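Local atomic coordinates of homospermidine synthase (PDB entry 2PH5), a protein that binds NAD and probably acts as a homospermidine synthase, a transferase that makes the polyamine homospermidine. Residues 75-78 and 79-82; 299-302 and 303-306. All coordinates share one frame; numbering follows the deposited sequence.

Both contacts are local ones at the C-terminal end of a helix, each partly buried, and in each a serine or threonine hydroxyl folds back onto the carbonyl oxygen four residues earlier. Contact 1 (75-82) lies in the NADP-binding domain, its centre about 29 Å from that of the chain, where the helix tightens into a 3-10 turn ahead of strand 86-89. Contact 2 (299-306), its centre about 18 Å from that of the chain, belongs to the C-terminal domain and ends helix 295-302 before an edge strand of the mixed sheet. In the first the apolar contact is aliphatic, Ile-77 on Leu-81; in the second the ring of Phe-302 meets Leu-303. Their nearest atoms are about 28 Å apart.

Contact 1: residues 75-78 and 79-82; sequences EVIG and STLE
Ser-79 grips Glu-75 twice through a single acceptor. The backbone N of Ser-79 lies 3.0 Å from Glu-75 O and its hydroxyl OG reaches the same oxygen at 2.9 Å, so that the hydroxyl doubles the helical i+4 to i backbone bond. The two donors approach differently: the amide comes from well above the carbonyl plane, the hydroxyl much closer to it, with a tilt of 16°. The first torsion of Ser-79 makes this possible, since chi1 of -62° sets OG beside its own backbone N and turns the oxygen back along the helix. CG of Glu-75 merely passes alongside that hydroxyl.

The next donors reach back three residues, the pattern of a 3-10 turn. The amide N of Thr-80 bonds to Ile-77 O at 3.0 Å, although the position of that oxygen is less certain. A weak bond of 3.4 Å then joins Leu-81 N to Gly-78 O. The change from four-residue to three-residue spacing narrows the last turn before the chain leaves the helical path. On the buried side, Ile-77 and Leu-81 meet through their branches, CG2 of the isoleucine lying 4.2 Å from CD1 of the leucine.

Outside this turn, Ile-77 packs on Leu-102, and Leu-81 touches Cys-103 and Lys-106, all on helix 96-106. Val-76 rests on Ile-68, a residue of the NAD site, and the side chain of Ile-77 comes to about 7 Å from the bound dinucleotide. The turn thus ends a helical connection of the Rossmann-type parallel sheet: helix 73-76 follows strand 62-65, the chain next enters strand 86-89, and both Thr-80 and Leu-81 lean on Val-17 of strand 16-19.

Contact 2: residues 299-302 and 303-306; sequences LTNF and LTLK
Leu-299 and Leu-303 meet across the last turn of helix 295-302, a helix C-terminus that runs on into the edge strand 305-306 of a mixed sheet. The carbonyl oxygen of Leu-299 receives a weak, strongly bent bond from Leu-303 N, while CG of Leu-303 packs against that same oxygen at 3.6 Å. The Leu-299 side chain itself lies among Val-163, Ser-164 and Ile-167 of helix 158-176.

At Thr-300 the acceptor is shared. Leu-303 N comes to its carbonyl oxygen over one face of the carbonyl plane and the hydroxyl OG1 of Thr-304 over the other, so the oxygen is gripped from opposite sides where the helical bonding runs out. The hydroxyl of Thr-300 bonds to Thr-296 O, one turn back in the helix.

Asn-301 O takes the amide of Thr-304 at 3.0 Å, an i to i+3 bond whose donor also stands well above the carbonyl plane. The Asn-301 side chain runs beside that of Thr-304, both pointing the same way, with OD1 and OG1 4.2 Å apart.

Phe-302 closes the helix. With CG swung opposite the backbone N (chi1 -175°), the ring starts out beside its own carbonyl carbon, and its CD2 lies 4.1 Å from CD2 of Leu-303. The ring also meets that of Trp-191 in helix 188-197, their planes inclined at about 35°.

Leu-303 leaves helical geometry, and Leu-305 pairs through its backbone with Leu-312 and Tyr-313 of strand 311-322. Between helix and strand, Thr-304 has chi1 of -69°, which places its hydroxyl beside its own backbone N and faces it back to the helix, with OG1 2.8 Å from Thr-300 O.

Contact 1: residues 75-78 and 79-82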
ATOM      1  N   GLU A  75       3.472 -13.174  44.245  1.00 36.39           N
ATOM      2  CA  GLU A  75       4.740 -13.237  44.957  1.00 37.94           C
ATOM      3  C   GLU A  75       5.862 -12.498  44.238  1.00 35.81           C
ATOM      4  O   GLU A  75       6.571 -11.702  44.848  1.00 34.67           O
ATOM      5  CB  GLU A  75       5.147 -14.691  45.197  1.00 41.63           C
ATOM      6  CG  GLU A  75       6.400 -14.840  46.050  1.00 47.51           C
ATOM      7  CD  GLU A  75       6.584 -16.250  46.586  1.00 53.49           C
ATOM      8  OE1 GLU A  75       7.583 -16.489  47.307  1.00 56.88           O
ATOM      9  OE2 GLU A  75       5.731 -17.121  46.295  1.00 57.14           O
ATOM     10  N   VAL A  76       6.018 -12.750  42.944  1.00 34.19           N
ATOM     11  CA  VAL A  76       7.071 -12.100  42.173  1.00 34.00           C
ATOM     12  C   VAL A  76       6.937 -10.579  42.169  1.00 33.37           C
ATOM     13  O   VAL A  76       7.881  -9.867  42.513  1.00 31.71           O
ATOM     14  CB  VAL A  76       7.080 -12.595  40.712  1.00 32.84           C
ATOM     15  CG1 VAL A  76       8.176 -11.899  39.938  1.00 32.56           C
ATOM     16  CG2 VAL A  76       7.288 -14.098  40.672  1.00 33.68           C
ATOM     17  N   ILE A  77       5.765 -10.092  41.775  1.00 34.58           N
ATOM     18  CA  ILE A  77       5.496  -8.657  41.710  1.00 35.02           C
ATOM     19  C   ILE A  77       5.240  -8.086  43.102  1.00 36.14           C
ATOM     20  O   ILE A  77       5.704  -6.996  43.431  1.00 36.21           O
ATOM     21  CB  ILE A  77       4.261  -8.362  40.821  1.00 33.62           C
ATOM     22  CG1 ILE A  77       4.471  -8.930  39.414  1.00 32.75           C
ATOM     23  CG2 ILE A  77       3.999  -6.868  40.768  1.00 30.77           C
ATOM     24  CD1 ILE A  77       5.662  -8.345  38.676  1.00 34.12           C
ATOM     25  N   GLY A  78       4.495  -8.830  43.912  1.00 37.70           N
ATOM     26  CA  GLY A  78       4.180  -8.377  45.253  1.00 38.66           C
ATOM     27  C   GLY A  78       5.388  -8.108  46.136  1.00 39.54           C
ATOM     28  O   GLY A  78       5.413  -7.129  46.873  1.00 39.67           O
ATOM     29  N   SER A  79       6.397  -8.969  46.065  1.00 40.45           N
ATOM     30  CA  SER A  79       7.586  -8.802  46.889  1.00 42.82           C
ATOM     31  C   SER A  79       8.498  -7.706  46.388  1.00 42.32           C
ATOM     32  O   SER A  79       9.542  -7.433  46.982  1.00 43.10           O
ATOM     33  CB  SER A  79       8.373 -10.108  46.952  1.00 44.01           C
ATOM     34  OG  SER A  79       7.585 -11.120  47.549  1.00 49.95           O
ATOM     35  N   THR A  80       8.103  -7.066  45.299  1.00 40.17           N
ATOM     36  CA  THR A  80       8.931  -6.025  44.738  1.00 38.45           C
ATOM     37  C   THR A  80       8.360  -4.630  44.982  1.00 36.27           C
ATOM     38  O   THR A  80       9.028  -3.632  44.719  1.00 35.47           O
ATOM     39  CB  THR A  80       9.120  -6.264  43.229  1.00 39.25           C
ATOM     40  OG1 THR A  80      10.344  -5.665  42.807  1.00 43.07           O
ATOM     41  CG2 THR A  80       7.967  -5.659  42.443  1.00 40.14           C
ATOM     42  N   LEU A  81       7.135  -4.569  45.502  1.00 34.89           N
ATOM     43  CA  LEU A  81       6.468  -3.291  45.777  1.00 36.17           C
ATOM     44  C   LEU A  81       6.236  -2.957  47.251  1.00 37.29           C
ATOM     45  O   LEU A  81       5.626  -3.732  47.983  1.00 36.84           O
ATOM     46  CB  LEU A  81       5.120  -3.241  45.059  1.00 32.39           C
ATOM     47  CG  LEU A  81       5.173  -3.163  43.545  1.00 32.34           C
ATOM     48  CD1 LEU A  81       3.762  -3.293  43.006  1.00 32.60           C
ATOM     49  CD2 LEU A  81       5.824  -1.856  43.107  1.00 29.52           C
ATOM     50  N   GLU A  82       6.709  -1.784  47.666  1.00 39.72           N
ATOM     51  CA  GLU A  82       6.547  -1.305  49.039  1.00 42.46           C
ATOM     52  C   GLU A  82       5.602  -0.102  48.976  1.00 41.81           C
ATOM     53  O   GLU A  82       5.348   0.442  47.897  1.00 43.36           O
ATOM     54  CB  GLU A  82       7.903  -0.877  49.617  1.00 46.60           C
ATOM     55  CG  GLU A  82       8.187  -1.347  51.051  1.00 51.40           C
ATOM     56  CD  GLU A  82       8.767  -2.759  51.113  1.00 54.48           C
ATOM     57  OE1 GLU A  82       9.132  -3.218  52.223  1.00 55.84           O
ATOM     58  OE2 GLU A  82       8.859  -3.413  50.051  1.00 56.03           O
TER

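Contact 2: residues 299-302 and 303-306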
ATOM      1  N   LEU A 299     -14.117   8.277  25.122  1.00 39.03           N
ATOM      2  CA  LEU A 299     -14.193   9.669  24.694  1.00 38.16           C
ATOM      3  C   LEU A 299     -15.604  10.037  24.269  1.00 36.35           C
ATOM      4  O   LEU A 299     -16.110  11.096  24.631  1.00 36.65           O
ATOM      5  CB  LEU A 299     -13.234   9.940  23.529  1.00 39.55           C
ATOM      6  CG  LEU A 299     -11.752   9.975  23.893  1.00 41.05           C
ATOM      7  CD1 LEU A 299     -10.905  10.177  22.645  1.00 42.88           C
ATOM      8  CD2 LEU A 299     -11.514  11.088  24.899  1.00 42.89           C
ATOM      9  N   THR A 300     -16.236   9.161  23.497  1.00 33.76           N
ATOM     10  CA  THR A 300     -17.592   9.414  23.024  1.00 31.01           C
ATOM     11  C   THR A 300     -18.546   9.691  24.190  1.00 30.92           C
ATOM     12  O   THR A 300     -19.247  10.706  24.191  1.00 30.53           O
ATOM     13  CB  THR A 300     -18.119   8.228  22.193  1.00 28.93           C
ATOM     14  OG1 THR A 300     -17.284   8.043  21.046  1.00 27.98           O
ATOM     15  CG2 THR A 300     -19.538   8.493  21.733  1.00 29.26           C
ATOM     16  N   ASN A 301     -18.560   8.796  25.175  1.00 28.10           N
ATOM     17  CA  ASN A 301     -19.411   8.953  26.343  1.00 27.25           C
ATOM     18  C   ASN A 301     -19.021  10.224  27.097  1.00 28.67           C
ATOM     19  O   ASN A 301     -19.876  10.951  27.594  1.00 28.54           O
ATOM     20  CB  ASN A 301     -19.287   7.740  27.275  1.00 26.55           C
ATOM     21  CG  ASN A 301     -19.911   6.479  26.688  1.00 26.61           C
ATOM     22  OD1 ASN A 301     -20.579   6.528  25.654  1.00 26.73           O
ATOM     23  ND2 ASN A 301     -19.709   5.349  27.357  1.00 23.35           N
ATOM     24  N   PHE A 302     -17.722  10.491  27.170  1.00 30.14           N
ATOM     25  CA  PHE A 302     -17.221  11.676  27.858  1.00 31.55           C
ATOM     26  C   PHE A 302     -17.778  12.950  27.224  1.00 31.62           C
ATOM     27  O   PHE A 302     -17.889  13.974  27.886  1.00 33.22           O
ATOM     28  CB  PHE A 302     -15.691  11.705  27.802  1.00 31.59           C
ATOM     29  CG  PHE A 302     -15.074  12.827  28.587  1.00 33.96           C
ATOM     30  CD1 PHE A 302     -15.104  12.818  29.982  1.00 34.78           C
ATOM     31  CD2 PHE A 302     -14.449  13.888  27.935  1.00 34.17           C
ATOM     32  CE1 PHE A 302     -14.517  13.849  30.723  1.00 32.86           C
ATOM     33  CE2 PHE A 302     -13.861  14.922  28.663  1.00 34.83           C
ATOM     34  CZ  PHE A 302     -13.896  14.900  30.063  1.00 34.30           C
ATOM     35  N   LEU A 303     -18.127  12.886  25.944  1.00 30.65           N
ATOM     36  CA  LEU A 303     -18.667  14.053  25.249  1.00 31.42           C
ATOM     37  C   LEU A 303     -20.134  13.869  24.897  1.00 32.47           C
ATOM     38  O   LEU A 303     -20.645  14.499  23.972  1.00 28.52           O
ATOM     39  CB  LEU A 303     -17.873  14.329  23.976  1.00 28.37           C
ATOM     40  CG  LEU A 303     -16.416  14.695  24.234  1.00 29.87           C
ATOM     41  CD1 LEU A 303     -15.652  14.728  22.917  1.00 27.46           C
ATOM     42  CD2 LEU A 303     -16.356  16.046  24.951  1.00 28.42           C
ATOM     43  N   THR A 304     -20.798  12.992  25.640  1.00 35.36           N
ATOM     44  CA  THR A 304     -22.210  12.716  25.430  1.00 39.77           C
ATOM     45  C   THR A 304     -23.043  13.627  26.329  1.00 43.43           C
ATOM     46  O   THR A 304     -22.592  14.041  27.395  1.00 44.58           O
ATOM     47  CB  THR A 304     -22.540  11.241  25.752  1.00 37.74           C
ATOM     48  OG1 THR A 304     -21.937  10.394  24.770  1.00 38.18           O
ATOM     49  CG2 THR A 304     -24.045  11.009  25.760  1.00 37.53           C
ATOM     50  N   LEU A 305     -24.257  13.937  25.890  1.00 47.69           N
ATOM     51  CA  LEU A 305     -25.149  14.796  26.653  1.00 52.37           C
ATOM     52  C   LEU A 305     -26.575  14.245  26.602  1.00 56.04           C
ATOM     53  O   LEU A 305     -27.014  13.697  25.586  1.00 54.88           O
ATOM     54  CB  LEU A 305     -25.116  16.213  26.077  1.00 52.42           C
ATOM     55  CG  LEU A 305     -25.271  17.396  27.035  1.00 53.01           C
ATOM     56  CD1 LEU A 305     -24.165  17.369  28.090  1.00 52.73           C
ATOM     57  CD2 LEU A 305     -25.201  18.694  26.235  1.00 52.63           C
ATOM     58  N   LYS A 306     -27.295  14.395  27.708  1.00 60.67           N
ATOM     59  CA  LYS A 306     -28.672  13.920  27.796  1.00 65.25           C
ATOM     60  C   LYS A 306     -29.363  14.484  29.029  1.00 67.17           C
ATOM     61  O   LYS A 306     -28.701  14.886  29.988  1.00 67.80           O
ATOM     62  CB  LYS A 306     -28.697  12.388  27.826  1.00 66.38           C
ATOM     63  CG  LYS A 306     -27.701  11.757  28.782  1.00 68.09           C
ATOM     64  CD  LYS A 306     -27.677  10.242  28.613  1.00 70.25           C
ATOM     65  CE  LYS A 306     -26.661   9.588  29.539  1.00 71.80           C
ATOM     66  NZ  LYS A 306     -26.647   8.102  29.391  1.00 72.11           N
TER